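Local coordinates for protein-tyrosine-phosphatase (Shewanella sp., PDB 2Z72), which hydrolyses phosphotyrosine in proteins as a cold-active phosphatase, probably through the two-metal centre of the calcineurin-like phosphoesterases, at residues 5-10 against 166-171; 84-89 against 126-131; 115-120 against 152-157. All blocks are in the same frame, centred on the assembly; numbering follows the deposited sequence. Where two conformers were deposited one is given.

Overall arrangement
Along the chain the segments come in the order 5-10, 84-89, 115-120, 126-131, 152-157, 166-171, so contact 1 encloses the other two while contacts 2 and 3 interlock. Contact 1 joins the N-terminal antiparallel sheet to helix 166-172; contact 2 pairs helices 83-92 and 122-138 beside strand 108-111; contact 3 joins the loop between that strand and helix 122-138 to helix 149-156, near the zinc ions. The centre of contact 3 lies about 15 Å from that of contact 1 and about 16 Å from that of contact 2, themselves about 20 Å apart. Leu126 packs on Ile115 and Phe116, and Tyr166 OH probably bonds to His120 O, so the metal-site loop meets both flanking contacts.

Contact 1 of 3, residues 5-10 against 166-171; sequences ATEFDG and YDIATT
The chain from Glu7 into strand 8-14 passes helix 166-172, with the CA atoms of Glu7 and Ile168 7.7 Å apart and those of Asp9 and Ala169 7.4 Å apart. Asp9 carries most of the contact. With CG anti to the backbone N (chi1 -180°), its carboxylate reaches across to the edge of the Tyr166 ring, where OD1 stands 3.3 Å from CD2, close to the ring plane; the carboxylate itself is turned 55° from that plane. OD1 also touches Ala169 CB. Two waters complete the join. One bonds to Asp9 OD2 (2.8 Å) and to Tyr166 OH (2.7 Å), while the other donates to Asp9 OD1 and accepts a weak bond from Ala169 N. Farther back, Glu7 CG rests on Ile168 CG1 at 3.9 Å, the two side chains crossing nearly at right angles, while Glu7 OE1 turns to a salt bridge with Arg165. Asp9 is gripped from outside as well, OD1 by the hydroxyl of Tyr12 and OD2 by the amide of Asn123. An alanine here removes the carboxylate, would probably cost both bridging waters their tie to the strand and leave the Tyr12 hydroxyl and the Asn123 amide without this partner, and would open a gap at the edge of the tyrosine ring. Tyr166 OH bonds in addition to the backbone N of Val122, at the start of helix 122-138. Ile26 of strand 22-27 lies against Asp9, Ile168 and Ala169, which sets helix 166-172 against the N-terminal three-stranded sheet.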
loop_
_atom_site.group_PDB
_atom_site.type_symbol
_atom_site.label_atom_id
_atom_site.label_comp_id
_atom_site.label_asym_id
_atom_site.label_seq_id
_atom_site.Cartn_x
_atom_site.Cartn_y
_atom_site.Cartn_z
ATOM N N ALA A 5 22.854 -20.156 2.086
ATOM C CA ALA A 5 22.515 -19.087 1.140
ATOM C C ALA A 5 22.557 -17.676 1.738
ATOM O O ALA A 5 21.814 -17.287 2.648
ATOM C CB ALA A 5 21.148 -19.372 0.508
ATOM N N THR A 6 23.451 -16.809 1.228
ATOM C CA THR A 6 23.520 -15.448 1.751
ATOM C C THR A 6 22.421 -14.606 1.125
ATOM O O THR A 6 21.720 -14.972 0.183
ATOM C CB THR A 6 24.899 -14.823 1.427
ATOM O OG1 THR A 6 24.898 -14.890 -0.030
ATOM C CG2 THR A 6 26.116 -15.583 1.893
ATOM N N GLU A 7 22.269 -13.435 1.725
ATOM C CA GLU A 7 21.309 -12.576 1.124
ATOM C C GLU A 7 21.838 -11.415 0.264
ATOM O O GLU A 7 22.939 -10.907 0.413
ATOM C CB GLU A 7 20.555 -11.988 2.353
ATOM C CG GLU A 7 20.219 -13.034 3.411
ATOM C CD GLU A 7 18.940 -13.729 3.045
ATOM O OE1 GLU A 7 18.296 -13.337 2.031
ATOM O OE2 GLU A 7 18.612 -14.669 3.781
ATOM N N PHE A 8 20.945 -10.975 -0.604
ATOM C CA PHE A 8 21.034 -9.704 -1.304
ATOM C C PHE A 8 19.780 -8.919 -0.969
ATOM O O PHE A 8 18.698 -9.483 -1.124
ATOM C CB PHE A 8 21.147 -9.910 -2.815
ATOM C CG PHE A 8 22.440 -10.577 -3.246
ATOM C CD1 PHE A 8 22.604 -11.941 -3.104
ATOM C CD2 PHE A 8 23.491 -9.849 -3.788
ATOM C CE1 PHE A 8 23.759 -12.536 -3.498
ATOM C CE2 PHE A 8 24.666 -10.458 -4.225
ATOM C CZ PHE A 8 24.782 -11.800 -4.063
ATOM N N ASP A 9 19.932 -7.680 -0.533
ATOM C CA ASP A 9 18.775 -6.911 -0.063
ATOM C C ASP A 9 19.098 -5.427 -0.155
ATOM O O ASP A 9 20.236 -5.018 0.072
ATOM C CB ASP A 9 18.440 -7.286 1.351
ATOM C CG ASP A 9 17.254 -6.559 1.962
ATOM O OD1 ASP A 9 17.339 -6.326 3.179
ATOM O OD2 ASP A 9 16.289 -6.265 1.223
ATOM N N GLY A 10 18.104 -4.640 -0.426
ATOM C CA GLY A 10 18.245 -3.185 -0.498
ATOM C C GLY A 10 17.833 -2.611 -1.811
ATOM O O GLY A 10 17.230 -3.295 -2.649
ATOM N N TYR A 166 15.626 -10.154 7.245
ATOM C CA TYR A 166 15.956 -8.742 7.417
ATOM C C TYR A 166 16.833 -8.523 8.631
ATOM O O TYR A 166 17.313 -7.412 8.857
ATOM C CB TYR A 166 14.684 -7.847 7.412
ATOM C CG TYR A 166 14.057 -7.971 6.008
ATOM C CD1 TYR A 166 12.835 -8.577 5.791
ATOM C CD2 TYR A 166 14.763 -7.492 4.884
ATOM C CE1 TYR A 166 12.332 -8.665 4.503
ATOM C CE2 TYR A 166 14.260 -7.626 3.604
ATOM C CZ TYR A 166 13.034 -8.220 3.403
ATOM O OH TYR A 166 12.530 -8.392 2.153
ATOM N N ASP A 167 17.093 -9.601 9.372
ATOM C CA ASP A 167 18.098 -9.449 10.456
ATOM C C ASP A 167 19.509 -9.179 9.895
ATOM O O ASP A 167 20.344 -8.641 10.601
ATOM C CB ASP A 167 18.136 -10.716 11.352
ATOM C CG ASP A 167 16.958 -10.992 12.192
ATOM O OD1 ASP A 167 16.881 -12.062 12.849
ATOM O OD2 ASP A 167 16.050 -10.130 12.260
ATOM N N ILE A 168 19.779 -9.599 8.673
ATOM C CA ILE A 168 21.057 -9.295 8.062
ATOM C C ILE A 168 21.200 -7.793 7.916
ATOM O O ILE A 168 22.167 -7.145 8.359
ATOM C CB ILE A 168 21.269 -10.054 6.722
ATOM C CG1 ILE A 168 21.242 -11.579 6.851
ATOM C CG2 ILE A 168 22.575 -9.585 6.068
ATOM C CD1 ILE A 168 22.339 -12.085 7.763
ATOM N N ALA A 169 20.194 -7.131 7.318
ATOM C CA ALA A 169 20.249 -5.688 7.120
ATOM C C ALA A 169 20.321 -4.973 8.453
ATOM O O ALA A 169 21.108 -4.020 8.589
ATOM C CB ALA A 169 19.036 -5.241 6.327
ATOM N N THR A 170 19.524 -5.360 9.440
ATOM C CA THR A 170 19.563 -4.624 10.705
ATOM C C THR A 170 20.891 -4.787 11.417
ATOM O O THR A 170 21.370 -3.858 12.058
ATOM C CB THR A 170 18.377 -4.974 11.626
ATOM O OG1 THR A 170 18.314 -6.391 11.838
ATOM C CG2 THR A 170 17.078 -4.557 10.986
ATOM N N THR A 171 21.506 -5.956 11.300
ATOM C CA THR A 171 22.856 -6.161 11.915
ATOM C C THR A 171 23.871 -5.350 11.153
ATOM O O THR A 171 24.661 -4.593 11.751
ATOM C CB THR A 171 23.193 -7.649 11.937
ATOM O OG1 THR A 171 22.279 -8.318 12.814
ATOM C CG2 THR A 171 24.583 -7.837 12.581
HETATM O O HOH W 1 13.861 -7.125 0.113
HETATM O O HOH W 2 18.612 -8.193 4.962
#

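Contact 2 of 3, residues 84-89 against 126-131; sequences DVLLTL and LWFMYQ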
loop_
_atom_site.group_PDB
_atom_site.type_symbol
_atom_site.label_atom_id
_atom_site.label_comp_id
_atom_site.label_asym_id
_atom_site.label_seq_id
_atom_site.Cartn_x
_atom_site.Cartn_y
_atom_site.Cartn_z
ATOM N N ASP A 84 7.362 -11.066 -6.897
ATOM C CA ASP A 84 7.161 -11.834 -8.092
ATOM C C ASP A 84 5.691 -11.972 -8.400
ATOM O O ASP A 84 5.273 -11.873 -9.592
ATOM C CB ASP A 84 7.787 -13.235 -7.980
ATOM C CG ASP A 84 9.276 -13.240 -7.733
ATOM O OD1 ASP A 84 9.966 -12.274 -8.129
ATOM O OD2 ASP A 84 9.737 -14.244 -7.163
ATOM N N VAL A 85 4.860 -12.238 -7.403
ATOM C CA VAL A 85 3.422 -12.380 -7.635
ATOM C C VAL A 85 2.809 -11.050 -8.086
ATOM O O VAL A 85 2.026 -11.034 -9.058
ATOM C CB VAL A 85 2.717 -12.879 -6.367
ATOM C CG1 VAL A 85 1.204 -12.921 -6.521
ATOM C CG2 VAL A 85 3.231 -14.275 -5.983
ATOM N N LEU A 86 3.171 -9.966 -7.434
ATOM C CA LEU A 86 2.690 -8.669 -7.874
ATOM C C LEU A 86 3.015 -8.371 -9.309
ATOM O O LEU A 86 2.182 -7.907 -10.110
ATOM C CB LEU A 86 3.276 -7.596 -6.952
ATOM C CG LEU A 86 2.999 -6.151 -7.329
ATOM C CD1 LEU A 86 1.504 -5.851 -7.272
ATOM C CD2 LEU A 86 3.796 -5.189 -6.437
ATOM N N LEU A 87 4.290 -8.586 -9.700
ATOM C CA LEU A 87 4.716 -8.267 -11.029
ATOM C C LEU A 87 3.965 -9.110 -12.038
ATOM O O LEU A 87 3.499 -8.619 -13.087
ATOM C CB LEU A 87 6.218 -8.466 -11.184
ATOM C CG LEU A 87 6.865 -7.851 -12.407
ATOM C CD1 LEU A 87 6.997 -6.332 -12.301
ATOM C CD2 LEU A 87 8.261 -8.446 -12.532
ATOM N N THR A 88 3.853 -10.413 -11.769
ATOM C CA THR A 88 3.144 -11.278 -12.695
ATOM C C THR A 88 1.678 -10.837 -12.882
ATOM O O THR A 88 1.169 -10.773 -13.987
ATOM C CB THR A 88 3.194 -12.727 -12.194
ATOM O OG1 THR A 88 4.562 -13.141 -12.309
ATOM C CG2 THR A 88 2.317 -13.665 -13.012
ATOM N N LEU A 89 1.019 -10.491 -11.749
ATOM C CA LEU A 89 -0.361 -10.072 -11.836
ATOM C C LEU A 89 -0.484 -8.822 -12.703
ATOM O O LEU A 89 -1.375 -8.718 -13.568
ATOM C CB LEU A 89 -0.887 -9.809 -10.410
ATOM C CG LEU A 89 -2.281 -9.116 -10.387
ATOM C CD1 LEU A 89 -3.349 -9.950 -11.063
ATOM C CD2 LEU A 89 -2.634 -8.833 -8.912
ATOM N N LEU A 126 8.716 -2.236 -2.552
ATOM C CA LEU A 126 8.727 -0.813 -2.254
ATOM C C LEU A 126 9.295 -0.001 -3.386
ATOM O O LEU A 126 8.709 1.005 -3.830
ATOM C CB LEU A 126 9.505 -0.583 -0.942
ATOM C CG LEU A 126 8.819 -1.034 0.353
ATOM C CD1 LEU A 126 9.817 -1.040 1.482
ATOM C CD2 LEU A 126 7.651 -0.130 0.742
ATOM N N TRP A 127 10.467 -0.401 -3.894
ATOM C CA TRP A 127 11.089 0.399 -4.950
ATOM C C TRP A 127 10.308 0.303 -6.253
ATOM O O TRP A 127 10.324 1.263 -7.032
ATOM C CB TRP A 127 12.574 0.040 -5.132
ATOM C CG TRP A 127 13.421 0.516 -4.007
ATOM C CD1 TRP A 127 14.073 -0.198 -3.065
ATOM C CD2 TRP A 127 13.683 1.909 -3.718
ATOM N NE1 TRP A 127 14.728 0.639 -2.216
ATOM C CE2 TRP A 127 14.520 1.936 -2.585
ATOM C CE3 TRP A 127 13.322 3.137 -4.306
ATOM C CZ2 TRP A 127 14.975 3.121 -2.028
ATOM C CZ3 TRP A 127 13.775 4.310 -3.748
ATOM C CH2 TRP A 127 14.593 4.305 -2.625
ATOM N N PHE A 128 9.685 -0.827 -6.533
ATOM C CA PHE A 128 8.837 -0.948 -7.677
ATOM C C PHE A 128 7.670 0.026 -7.551
ATOM O O PHE A 128 7.349 0.726 -8.524
ATOM C CB PHE A 128 8.330 -2.389 -7.825
ATOM C CG PHE A 128 7.252 -2.537 -8.875
ATOM C CD1 PHE A 128 7.529 -2.482 -10.223
ATOM C CD2 PHE A 128 5.951 -2.725 -8.477
ATOM C CE1 PHE A 128 6.530 -2.599 -11.168
ATOM C CE2 PHE A 128 4.942 -2.842 -9.429
ATOM C CZ PHE A 128 5.228 -2.805 -10.782
ATOM N N MET A 129 7.037 0.071 -6.402
ATOM C CA MET A 129 5.874 0.967 -6.220
ATOM C C MET A 129 6.289 2.424 -6.254
ATOM O O MET A 129 5.491 3.251 -6.727
ATOM C CB MET A 129 5.123 0.593 -4.958
ATOM C CG MET A 129 4.386 -0.734 -4.995
ATOM S SD MET A 129 3.257 -0.924 -6.382
ATOM C CE MET A 129 2.116 0.402 -6.026
ATOM N N TYR A 130 7.486 2.753 -5.777
ATOM C CA TYR A 130 8.008 4.118 -5.853
ATOM C C TYR A 130 8.149 4.519 -7.323
ATOM O O TYR A 130 7.712 5.572 -7.772
ATOM C CB TYR A 130 9.293 4.131 -5.083
ATOM C CG TYR A 130 10.063 5.429 -4.970
ATOM C CD1 TYR A 130 10.803 5.911 -6.038
ATOM C CD2 TYR A 130 10.091 6.175 -3.815
ATOM C CE1 TYR A 130 11.522 7.089 -5.968
ATOM C CE2 TYR A 130 10.831 7.339 -3.692
ATOM C CZ TYR A 130 11.548 7.777 -4.783
ATOM O OH TYR A 130 12.330 8.932 -4.745
ATOM N N GLN A 131 8.810 3.662 -8.113
ATOM C CA GLN A 131 8.960 3.937 -9.536
ATOM C C GLN A 131 7.585 4.036 -10.202
ATOM O O GLN A 131 7.356 4.940 -11.023
ATOM C CB GLN A 131 9.822 2.844 -10.186
ATOM C CG GLN A 131 9.963 2.985 -11.664
ATOM C CD GLN A 131 11.023 2.006 -12.129
ATOM O OE1 GLN A 131 10.663 0.911 -12.593
ATOM N NE2 GLN A 131 12.288 2.347 -12.017
#
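Phe128 faces helix 83-92 and is met there by two leucines, one from each of two successive positions. Leu86 CD2 touches Phe128 CD2 at 3.9 Å and also approaches Met129 SD at 4.3 Å. Farther round the rim, and on the same side of the ring plane, Leu87 CD1 comes to Phe128 CE1 at 3.9 Å. Both methyls approach the ring at a slant. Phe128 has CG anti to its own N (chi1 170°), which carries the ring out toward the neighbouring helix, and Leu86 extends in the same way to meet it. These long side chains span a wide separation: the axes of segments 84-89 and 126-131 come no nearer than 11.6 Å and run in broadly the same direction, 34° apart. In the next shell, Met111 of strand 108-111 lies against both Leu86 and Met129, Met109 also touches Met129, and Ile96 packs on Leu87. The two helices are thus seated together beside the strand that separates them in sequence. Parallel strands 72-76, 108-111 and 142-145, linked through helices 83-92 and 122-138, form the beta-alpha-beta-alpha-beta core characteristic of calcineurin-like phosphoesterases.

Contact 3 of 3, residues 115-120 against 152-157; sequences IFDRGH and QMVLGG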
loop_
_atom_site.group_PDB
_atom_site.type_symbol
_atom_site.label_atom_id
_atom_site.label_comp_id
_atom_site.label_asym_id
_atom_site.label_seq_id
_atom_site.Cartn_x
_atom_site.Cartn_y
_atom_site.Cartn_z
ATOM N N ILE A 115 2.221 -3.617 2.066
ATOM C CA ILE A 115 3.431 -4.037 1.381
ATOM C C ILE A 115 4.357 -4.791 2.314
ATOM O O ILE A 115 4.932 -5.820 1.974
ATOM C CB ILE A 115 4.177 -2.839 0.773
ATOM C CG1 ILE A 115 3.403 -2.270 -0.415
ATOM C CG2 ILE A 115 5.602 -3.236 0.405
ATOM C CD1 ILE A 115 3.950 -0.993 -0.990
ATOM N N PHE A 116 4.546 -4.249 3.520
ATOM C CA PHE A 116 5.478 -4.844 4.486
ATOM C C PHE A 116 4.976 -6.185 5.043
ATOM O O PHE A 116 3.787 -6.459 5.103
ATOM C CB PHE A 116 5.687 -3.923 5.654
ATOM C CG PHE A 116 6.540 -2.715 5.368
ATOM C CD1 PHE A 116 5.989 -1.495 5.004
ATOM C CD2 PHE A 116 7.910 -2.812 5.475
ATOM C CE1 PHE A 116 6.799 -0.420 4.766
ATOM C CE2 PHE A 116 8.699 -1.737 5.230
ATOM C CZ PHE A 116 8.166 -0.537 4.896
ATOM N N ASP A 117 5.970 -6.949 5.474
ATOM C CA ASP A 117 5.913 -8.094 6.382
ATOM C C ASP A 117 5.491 -9.375 5.684
ATOM O O ASP A 117 4.915 -9.396 4.599
ATOM C CB ASP A 117 5.015 -7.762 7.585
ATOM C CG ASP A 117 5.612 -6.755 8.536
ATOM O OD1 ASP A 117 4.854 -6.295 9.444
ATOM O OD2 ASP A 117 6.824 -6.451 8.410
ATOM N N ARG A 118 5.856 -10.459 6.368
ATOM C CA ARG A 118 5.703 -11.856 6.001
ATOM C C ARG A 118 6.651 -12.260 4.891
ATOM O O ARG A 118 7.395 -13.243 5.018
ATOM C CB ARG A 118 4.251 -12.256 5.690
ATOM C CG ARG A 118 4.198 -13.764 5.472
ATOM C CD ARG A 118 2.736 -14.191 5.235
ATOM N NE ARG A 118 2.718 -15.582 4.757
ATOM C CZ ARG A 118 1.655 -16.370 4.767
ATOM N NH1 ARG A 118 0.504 -15.908 5.245
ATOM N NH2 ARG A 118 1.775 -17.619 4.298
ATOM N N GLY A 119 6.650 -11.566 3.772
ATOM C CA GLY A 119 7.407 -11.984 2.605
ATOM C C GLY A 119 8.838 -11.503 2.582
ATOM O O GLY A 119 9.293 -10.740 3.408
ATOM N N HIS A 120 9.543 -12.024 1.594
ATOM C CA HIS A 120 10.972 -11.936 1.427
ATOM C C HIS A 120 11.469 -10.953 0.402
ATOM O O HIS A 120 12.679 -10.858 0.204
ATOM C CB HIS A 120 11.542 -13.343 1.097
ATOM C CG HIS A 120 11.080 -13.876 -0.204
ATOM N ND1 HIS A 120 9.782 -14.186 -0.560
ATOM C CD2 HIS A 120 11.810 -14.091 -1.314
ATOM C CE1 HIS A 120 9.712 -14.610 -1.827
ATOM N NE2 HIS A 120 10.944 -14.545 -2.294
ATOM N N GLN A 152 2.075 0.855 9.422
ATOM C CA GLN A 152 2.058 1.531 10.697
ATOM C C GLN A 152 2.899 0.792 11.750
ATOM O O GLN A 152 3.690 1.387 12.493
ATOM C CB GLN A 152 0.620 1.699 11.219
ATOM C CG GLN A 152 -0.232 2.580 10.310
ATOM C CD GLN A 152 -1.708 2.572 10.673
ATOM O OE1 GLN A 152 -2.203 1.622 11.276
ATOM N NE2 GLN A 152 -2.389 3.651 10.305
ATOM N N MET A 153 2.763 -0.520 11.769
ATOM C CA MET A 153 3.524 -1.333 12.725
ATOM C C MET A 153 5.024 -1.175 12.500
ATOM O O MET A 153 5.777 -0.851 13.408
ATOM C CB MET A 153 3.121 -2.798 12.621
ATOM C CG MET A 153 1.908 -3.038 13.528
ATOM S SD MET A 153 1.527 -4.774 13.761
ATOM C CE MET A 153 0.828 -5.237 12.192
ATOM N N VAL A 154 5.491 -1.357 11.257
ATOM C CA VAL A 154 6.906 -1.259 10.955
ATOM C C VAL A 154 7.420 0.102 11.323
ATOM O O VAL A 154 8.458 0.243 11.993
ATOM C CB VAL A 154 7.201 -1.614 9.493
ATOM C CG1 VAL A 154 8.579 -1.189 9.090
ATOM C CG2 VAL A 154 6.992 -3.141 9.303
ATOM N N LEU A 155 6.765 1.162 10.859
ATOM C CA LEU A 155 7.291 2.491 11.072
ATOM C C LEU A 155 7.316 2.796 12.581
ATOM O O LEU A 155 8.221 3.517 13.025
ATOM C CB LEU A 155 6.522 3.551 10.283
ATOM C CG LEU A 155 7.055 3.808 8.879
ATOM C CD1 LEU A 155 7.246 2.641 7.995
ATOM C CD2 LEU A 155 6.120 4.904 8.295
ATOM N N GLY A 156 6.376 2.239 13.325
ATOM C CA GLY A 156 6.297 2.468 14.751
ATOM C C GLY A 156 7.111 1.542 15.626
ATOM O O GLY A 156 7.099 1.759 16.855
ATOM N N GLY A 157 7.756 0.536 15.065
ATOM C CA GLY A 157 8.544 -0.352 15.900
ATOM C C GLY A 157 7.887 -1.617 16.364
ATOM O O GLY A 157 8.455 -2.269 17.280
#
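Phe116 points at helix 149-156 and its side chain crosses Val154 nearly at a right angle, in contact from CB outward. Phe116 CB and then CG each sit 4.0 Å from Val154 CG2. Farther out, CD2 is equally near both methyls, and Phe116 CE2 passes to Val154 CG1 at 3.9 Å. That methyl stands over the ring face, 4.2 Å from the centroid and 22° off the normal, a CH-pi contact displaced toward the rim. Across the ring Phe116 CE1 makes a looser approach to Leu155 CD1 (4.5 Å), and the tip, CZ, packs on Leu126. Val154 serves the next residue too: its CG2, beside the backbone N, comes 3.4 Å from Asp117 OD2, while Asp117 OD1 is hydrogen-bonded to ND1 of His150. The backbone of Phe116 is tied to the metal site, its O accepting from ND1 of the zinc ligand His80 and its N donating to Glu151. Asp114 and Asn149, just ahead of the two segments, are zinc ligands themselves. The loop and helix carry the GDxxDRG and GNHE signatures of the family, and the Asp117-His150 pair is consistent with the Asp-His dyad beside the two-metal centre in related phosphatases.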